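Local coordinates for carboxynorspermidine decarboxylase (Campylobacter jejuni subsp. jejuni 81116, PDB 3N29), which decarboxylates carboxynorspermidine, probably to norspermidine, using pyridoxal-5'-phosphate as its cofactor, at residues Leu74-Phe79 against Lys104-Tyr109; Asp111-Thr116 against Gln265-Pro270. All coordinates share one frame; numbering follows the deposited sequence.

Contact 1 (Leu74-Phe79 against Lys104-Tyr109). With PLP (pyridoxal-5'-phosphate), chain C.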
loop_
_atom_site.group_PDB
_atom_site.type_symbol
_atom_site.label_atom_id
_atom_site.label_comp_id
_atom_site.label_asym_id
_atom_site.label_seq_id
_atom_site.Cartn_x
_atom_site.Cartn_y
_atom_site.Cartn_z
ATOM N N LEU A 74 12.460 19.946 -1.962
ATOM C CA LEU A 74 11.254 19.129 -1.719
ATOM C C LEU A 74 11.746 17.674 -1.724
ATOM O O LEU A 74 12.234 17.188 -2.741
ATOM C CB LEU A 74 10.237 19.305 -2.839
ATOM C CG LEU A 74 9.093 18.229 -2.996
ATOM C CD1 LEU A 74 8.330 18.217 -1.702
ATOM C CD2 LEU A 74 8.235 18.542 -4.304
ATOM N N ALA A 75 11.522 16.959 -0.625
ATOM C CA ALA A 75 11.727 15.481 -0.618
ATOM C C ALA A 75 10.489 14.771 -1.244
ATOM O O ALA A 75 9.436 14.762 -0.659
ATOM C CB ALA A 75 11.915 14.975 0.864
ATOM N N LEU A 76 10.640 14.260 -2.459
ATOM C CA LEU A 76 9.525 13.670 -3.252
ATOM C C LEU A 76 8.858 12.411 -2.600
ATOM O O LEU A 76 7.691 12.129 -2.940
ATOM C CB LEU A 76 9.997 13.281 -4.647
ATOM C CG LEU A 76 10.174 14.537 -5.596
ATOM C CD1 LEU A 76 10.939 14.082 -6.855
ATOM C CD2 LEU A 76 8.848 15.178 -6.018
ATOM N N LYS A 77 9.566 11.754 -1.692
ATOM C CA LYS A 77 9.040 10.608 -0.954
ATOM C C LYS A 77 7.647 10.861 -0.436
ATOM O O LYS A 77 6.781 10.090 -0.586
ATOM C CB LYS A 77 9.940 10.234 0.257
ATOM C CG LYS A 77 9.504 8.769 0.812
ATOM C CD LYS A 77 10.350 8.263 2.000
ATOM C CE LYS A 77 11.034 9.490 2.512
ATOM N NZ LYS A 77 11.909 9.309 3.861
ATOM N N GLY A 78 7.440 11.982 0.209
ATOM C CA GLY A 78 6.148 12.235 0.821
ATOM C C GLY A 78 5.166 13.069 -0.012
ATOM O O GLY A 78 3.956 12.990 0.201
ATOM N N PHE A 79 5.670 13.905 -0.889
ATOM C CA PHE A 79 4.828 14.846 -1.608
ATOM C C PHE A 79 5.374 14.997 -3.015
ATOM O O PHE A 79 6.501 15.460 -3.170
ATOM C CB PHE A 79 4.813 16.206 -0.903
ATOM C CG PHE A 79 3.952 17.246 -1.540
ATOM C CD1 PHE A 79 2.612 17.338 -1.243
ATOM C CD2 PHE A 79 4.472 18.151 -2.461
ATOM C CE1 PHE A 79 1.829 18.343 -1.810
ATOM C CE2 PHE A 79 3.654 19.137 -3.074
ATOM C CZ PHE A 79 2.342 19.222 -2.731
ATOM N N LYS A 104 13.997 11.274 -12.414
ATOM C CA LYS A 104 13.265 11.591 -13.691
ATOM C C LYS A 104 12.028 12.442 -13.488
ATOM O O LYS A 104 11.748 13.311 -14.311
ATOM C CB LYS A 104 12.873 10.330 -14.462
ATOM C CG LYS A 104 14.100 9.590 -15.059
ATOM C CD LYS A 104 13.796 8.171 -15.477
ATOM C CE LYS A 104 12.793 8.085 -16.578
ATOM N NZ LYS A 104 13.398 8.498 -17.797
ATOM N N PHE A 105 11.270 12.202 -12.423
ATOM C CA PHE A 105 10.072 13.005 -12.092
ATOM C C PHE A 105 10.451 14.472 -11.766
ATOM O O PHE A 105 9.856 15.447 -12.285
ATOM C CB PHE A 105 9.391 12.353 -10.888
ATOM C CG PHE A 105 8.085 12.905 -10.552
ATOM C CD1 PHE A 105 6.955 12.423 -11.151
ATOM C CD2 PHE A 105 7.986 13.944 -9.637
ATOM C CE1 PHE A 105 5.696 12.930 -10.802
ATOM C CE2 PHE A 105 6.765 14.512 -9.304
ATOM C CZ PHE A 105 5.587 13.981 -9.903
ATOM N N ALA A 106 11.462 14.624 -10.922
ATOM C CA ALA A 106 12.062 15.924 -10.629
ATOM C C ALA A 106 12.488 16.646 -11.899
ATOM O O ALA A 106 12.095 17.812 -12.129
ATOM C CB ALA A 106 13.298 15.723 -9.684
ATOM N N LYS A 107 13.199 15.945 -12.786
ATOM C CA LYS A 107 13.589 16.521 -14.075
ATOM C C LYS A 107 12.375 16.954 -14.904
ATOM O O LYS A 107 12.347 18.070 -15.454
ATOM C CB LYS A 107 14.475 15.542 -14.862
ATOM C CG LYS A 107 14.880 15.964 -16.253
ATOM C CD LYS A 107 15.781 17.246 -16.200
ATOM C CE LYS A 107 16.162 17.716 -17.632
ATOM N NZ LYS A 107 16.962 18.942 -17.633
ATOM N N GLU A 108 11.409 16.076 -15.031
ATOM C CA GLU A 108 10.294 16.396 -15.866
ATOM C C GLU A 108 9.388 17.494 -15.365
ATOM O O GLU A 108 9.083 18.388 -16.089
ATOM C CB GLU A 108 9.463 15.141 -16.127
ATOM C CG GLU A 108 8.108 15.406 -16.643
ATOM C CD GLU A 108 7.420 14.204 -17.235
ATOM O OE1 GLU A 108 7.772 13.095 -16.920
ATOM O OE2 GLU A 108 6.502 14.379 -18.024
ATOM N N TYR A 109 8.855 17.339 -14.178
ATOM C CA TYR A 109 8.074 18.316 -13.483
ATOM C C TYR A 109 8.537 19.642 -12.922
ATOM O O TYR A 109 7.800 20.546 -12.893
ATOM C CB TYR A 109 6.984 17.641 -12.635
ATOM C CG TYR A 109 6.187 16.614 -13.405
ATOM C CD1 TYR A 109 5.056 16.949 -14.070
ATOM C CD2 TYR A 109 6.592 15.325 -13.467
ATOM C CE1 TYR A 109 4.364 16.037 -14.744
ATOM C CE2 TYR A 109 5.896 14.393 -14.136
ATOM C CZ TYR A 109 4.775 14.745 -14.779
ATOM O OH TYR A 109 4.089 13.814 -15.447
HETATM N N1 PLP C . 15.393 13.055 3.183
HETATM C C2 PLP C . 15.493 11.698 3.310
HETATM C C2A PLP C . 16.811 11.012 3.051
HETATM C C3 PLP C . 14.314 10.961 3.641
HETATM O O3 PLP C . 14.384 9.572 3.761
HETATM C C4 PLP C . 13.087 11.621 3.846
HETATM C C4A PLP C . 11.836 10.809 4.155
HETATM C C5 PLP C . 13.031 13.021 3.762
HETATM C C6 PLP C . 14.216 13.707 3.424
HETATM C C5A PLP C . 11.746 13.785 3.984
HETATM O O4P PLP C . 11.164 13.475 5.225
HETATM P P PLP C . 9.867 14.202 5.748
HETATM O O1P PLP C . 8.816 14.041 4.666
HETATM O O2P PLP C . 10.211 15.700 5.934
HETATM O O3P PLP C . 9.525 13.644 7.054
#
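Leu76, just past the end of the first barrel strand, faces Ala106 on helix 100-109 with their CA atoms 8.1 Å apart, a spacing that side chains alone bridge. The touch is wholly apolar and small. Leu76 has CG beside its backbone N and anti to its carbonyl carbon (chi1 -76°), which carries the forked end of the side chain out toward the helix. Its two methyls divide the work: Leu76 CD1 meets Ala106 CB at 4.0 Å, while Leu76 CD2 approaches the Phe105 ring obliquely, 3.9 Å from both Phe105 CD2 and Phe105 CE2. Tyr109 CD2, one turn on, lies 3.6 Å above one face of the Phe105 ring, offset toward its rim. The residues flanking Leu76 serve the cofactor. Lys77 NZ is bonded covalently to C4A of the pyridoxal phosphate at 1.5 Å, the site at which enzymes of this class form the internal Schiff base, although the modelled length does not establish a double bond. A nearly eclipsed rotation about CG-CD (chi3 17°) bends the lysine chain and directs NZ to C4A. Ala75 sets its CB 3.3 Å from C5A of the cofactor, next to the arm that leads to the phosphate. The strand end and the turn after it thus give Ala75 and Lys77 to the cofactor and Leu76 to the helical layer. There Leu76 settles among Met85 of helix 85-91 and Cys95 and Cys97 of strand 94-97; Ala106 rests on the same two cysteines, and Phe105 also touches Met85. Beyond the helix lies the second subunit, whose Tyr414 meets the Phe105 ring edge-to-face, so this packing joins barrel strand, helical layer and dimer interface.

Contact 2 (Asp111-Thr116 against Gln265-Pro270). With PLP (pyridoxal-5'-phosphate), chain C.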
loop_
_atom_site.group_PDB
_atom_site.type_symbol
_atom_site.label_atom_id
_atom_site.label_comp_id
_atom_site.label_asym_id
_atom_site.label_seq_id
_atom_site.Cartn_x
_atom_site.Cartn_y
_atom_site.Cartn_z
ATOM N N ASP A 111 12.391 20.595 -13.011
ATOM C CA ASP A 111 13.588 20.987 -13.749
ATOM C C ASP A 111 14.531 21.964 -13.021
ATOM O O ASP A 111 15.093 22.852 -13.609
ATOM C CB ASP A 111 13.292 21.428 -15.177
ATOM C CG ASP A 111 14.497 21.274 -16.098
ATOM O OD1 ASP A 111 15.531 20.760 -15.689
ATOM O OD2 ASP A 111 14.393 21.665 -17.247
ATOM N N LYS A 112 14.691 21.766 -11.743
ATOM C CA LYS A 112 15.573 22.530 -10.902
ATOM C C LYS A 112 16.647 21.592 -10.343
ATOM O O LYS A 112 16.972 20.663 -10.987
ATOM C CB LYS A 112 14.859 23.430 -9.930
ATOM C CG LYS A 112 13.970 24.461 -10.623
ATOM C CD LYS A 112 13.318 25.424 -9.713
ATOM C CE LYS A 112 14.261 26.130 -8.856
ATOM N NZ LYS A 112 13.718 27.363 -8.305
ATOM N N GLU A 113 17.275 21.910 -9.234
ATOM C CA GLU A 113 18.325 21.045 -8.703
ATOM C C GLU A 113 17.782 19.651 -8.331
ATOM O O GLU A 113 16.676 19.506 -7.943
ATOM C CB GLU A 113 18.925 21.627 -7.452
ATOM C CG GLU A 113 19.603 22.929 -7.630
ATOM C CD GLU A 113 20.561 23.286 -6.511
ATOM O OE1 GLU A 113 21.224 24.291 -6.630
ATOM O OE2 GLU A 113 20.634 22.609 -5.501
ATOM N N ILE A 114 18.581 18.642 -8.576
ATOM C CA ILE A 114 18.226 17.277 -8.291
ATOM C C ILE A 114 19.287 16.642 -7.404
ATOM O O ILE A 114 20.412 16.602 -7.774
ATOM C CB ILE A 114 18.108 16.479 -9.573
ATOM C CG1 ILE A 114 16.980 16.999 -10.448
ATOM C CG2 ILE A 114 17.951 15.045 -9.274
ATOM C CD1 ILE A 114 16.831 16.272 -11.653
ATOM N N HIS A 115 18.875 16.162 -6.250
ATOM C CA HIS A 115 19.734 15.532 -5.281
ATOM C C HIS A 115 19.241 14.112 -5.024
ATOM O O HIS A 115 18.180 13.918 -4.508
ATOM C CB HIS A 115 19.688 16.304 -3.989
ATOM C CG HIS A 115 20.194 17.701 -4.105
ATOM N ND1 HIS A 115 21.255 18.168 -3.381
ATOM C CD2 HIS A 115 19.797 18.727 -4.881
ATOM C CE1 HIS A 115 21.485 19.421 -3.696
ATOM N NE2 HIS A 115 20.609 19.787 -4.597
ATOM N N THR A 116 20.084 13.155 -5.304
ATOM C CA THR A 116 19.729 11.750 -5.224
ATOM C C THR A 116 20.518 10.984 -4.162
ATOM O O THR A 116 21.712 11.108 -4.055
ATOM C CB THR A 116 19.896 11.087 -6.575
ATOM O OG1 THR A 116 19.282 11.872 -7.583
ATOM C CG2 THR A 116 19.322 9.722 -6.572
ATOM N N GLN A 265 27.602 25.216 2.668
ATOM C CA GLN A 265 26.255 25.511 2.215
ATOM C C GLN A 265 25.393 24.392 2.887
ATOM O O GLN A 265 25.689 23.208 2.759
ATOM C CB GLN A 265 26.217 25.375 0.699
ATOM C CG GLN A 265 24.803 25.424 0.035
ATOM C CD GLN A 265 24.127 26.694 0.392
ATOM O OE1 GLN A 265 23.180 26.735 1.183
ATOM N NE2 GLN A 265 24.634 27.757 -0.142
ATOM N N VAL A 266 24.342 24.785 3.584
ATOM C CA VAL A 266 23.460 23.832 4.246
ATOM C C VAL A 266 22.269 23.620 3.323
ATOM O O VAL A 266 21.786 24.563 2.693
ATOM C CB VAL A 266 22.916 24.405 5.592
ATOM C CG1 VAL A 266 21.850 23.500 6.131
ATOM C CG2 VAL A 266 24.056 24.532 6.651
ATOM N N TYR A 267 21.808 22.384 3.253
ATOM C CA TYR A 267 20.595 21.988 2.538
ATOM C C TYR A 267 19.599 21.410 3.506
ATOM O O TYR A 267 19.970 20.711 4.483
ATOM C CB TYR A 267 20.924 20.936 1.470
ATOM C CG TYR A 267 21.671 21.497 0.322
ATOM C CD1 TYR A 267 20.996 21.914 -0.819
ATOM C CD2 TYR A 267 23.058 21.653 0.373
ATOM C CE1 TYR A 267 21.651 22.433 -1.886
ATOM C CE2 TYR A 267 23.737 22.224 -0.699
ATOM C CZ TYR A 267 23.019 22.609 -1.815
ATOM O OH TYR A 267 23.628 23.157 -2.906
ATOM N N LEU A 268 18.310 21.708 3.287
ATOM C CA LEU A 268 17.234 21.056 4.059
ATOM C C LEU A 268 16.311 20.359 3.066
ATOM O O LEU A 268 16.143 20.854 1.953
ATOM C CB LEU A 268 16.431 22.041 4.884
ATOM C CG LEU A 268 17.064 22.946 5.943
ATOM C CD1 LEU A 268 16.091 23.979 6.409
ATOM C CD2 LEU A 268 17.544 22.169 7.162
ATOM N N GLU A 269 15.682 19.250 3.457
ATOM C CA GLU A 269 14.933 18.529 2.473
ATOM C C GLU A 269 13.658 17.993 3.102
ATOM O O GLU A 269 13.426 16.746 3.163
ATOM C CB GLU A 269 15.799 17.515 1.716
ATOM C CG GLU A 269 16.617 16.666 2.555
ATOM C CD GLU A 269 17.460 15.575 1.812
ATOM O OE1 GLU A 269 17.493 14.491 2.382
ATOM O OE2 GLU A 269 18.004 15.783 0.683
ATOM N N PRO A 270 12.773 18.920 3.472
ATOM C CA PRO A 270 11.469 18.544 3.925
ATOM C C PRO A 270 10.590 17.921 2.828
ATOM O O PRO A 270 10.648 18.328 1.652
ATOM C CB PRO A 270 10.890 19.863 4.319
ATOM C CG PRO A 270 11.460 20.821 3.418
ATOM C CD PRO A 270 12.879 20.389 3.378
HETATM N N1 PLP C . 15.393 13.055 3.183
HETATM C C2 PLP C . 15.493 11.698 3.310
HETATM C C2A PLP C . 16.811 11.012 3.051
HETATM C C3 PLP C . 14.314 10.961 3.641
HETATM O O3 PLP C . 14.384 9.572 3.761
HETATM C C4 PLP C . 13.087 11.621 3.846
HETATM C C4A PLP C . 11.836 10.809 4.155
HETATM C C5 PLP C . 13.031 13.021 3.762
HETATM C C6 PLP C . 14.216 13.707 3.424
HETATM C C5A PLP C . 11.746 13.785 3.984
HETATM O O4P PLP C . 11.164 13.475 5.225
HETATM P P PLP C . 9.867 14.202 5.748
HETATM O O1P PLP C . 8.816 14.041 4.666
HETATM O O2P PLP C . 10.211 15.700 5.934
HETATM O O3P PLP C . 9.525 13.644 7.054
#
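A histidine-carboxylate pair inside one strand meets a tyrosine across the part of the barrel interior flanked by strands 71-75 and 94-97: His115 and Glu113, two residues apart on strand 113-118, both reach Tyr267 of strand 265-268. His115 NE2 donates to Glu113 OE2 over 3.0 Å at an N-H...O angle of 168°. Glu113 OE2 is met on the anti side, 22° out of the carboxylate plane; this nearly straight bond, in the plane of the imidazole, helps to set the ring's rotation. CE1 of His115 then lies 3.5 Å from CE1 of Tyr267; the two rings approach obliquely, centroids 5.0 Å apart and planes at 51°. Glu113 OE2 comes to the edge of the phenol, 3.8 Å from Tyr267 CE1, the two side chains crossing at about a right angle. Lys71 of strand 71-75 links carboxylate to phenol, through a salt bridge to Glu113 OE1 and a hydrogen bond with Tyr267 OH. Beyond strand 265-268, Glu269 extends to the cofactor, where its OE1 stands 2.7 Å from the pyridine N1. Thr96 and Asn234 hold OE2, and His200 binds OE1. The chemistry is thus twofold: a largely buried polar network whose lysine probably stabilises the Glu113 carboxylate, and a carboxylate at N1 that would favour a protonated, electron-withdrawing pyridinium, as in related decarboxylases.

Overall arrangement
Contacts 1 and 2 follow one another along the chain and have centres about 11 Å apart in the same eight-stranded parallel barrel, the beta/alpha-barrel of this decarboxylase family. Helix 100-109 of contact 1 leads directly into strand 113-118 of contact 2, and Ala106 O probably accepts a hydrogen bond from Asp111 N at 2.9 Å. Barrel closure supplies a second join: strands 71-75 and 265-268 are neighbours, with Ala75 N probably bonded to Pro270 O at 2.8 Å. Contact 1 lies between the turn after strand 71-75 and helix 100-109 outside the barrel, contact 2 inside it. Both reach the cofactor, so one barrel mouth brings its covalent anchor and its pyridine-nitrogen partner together.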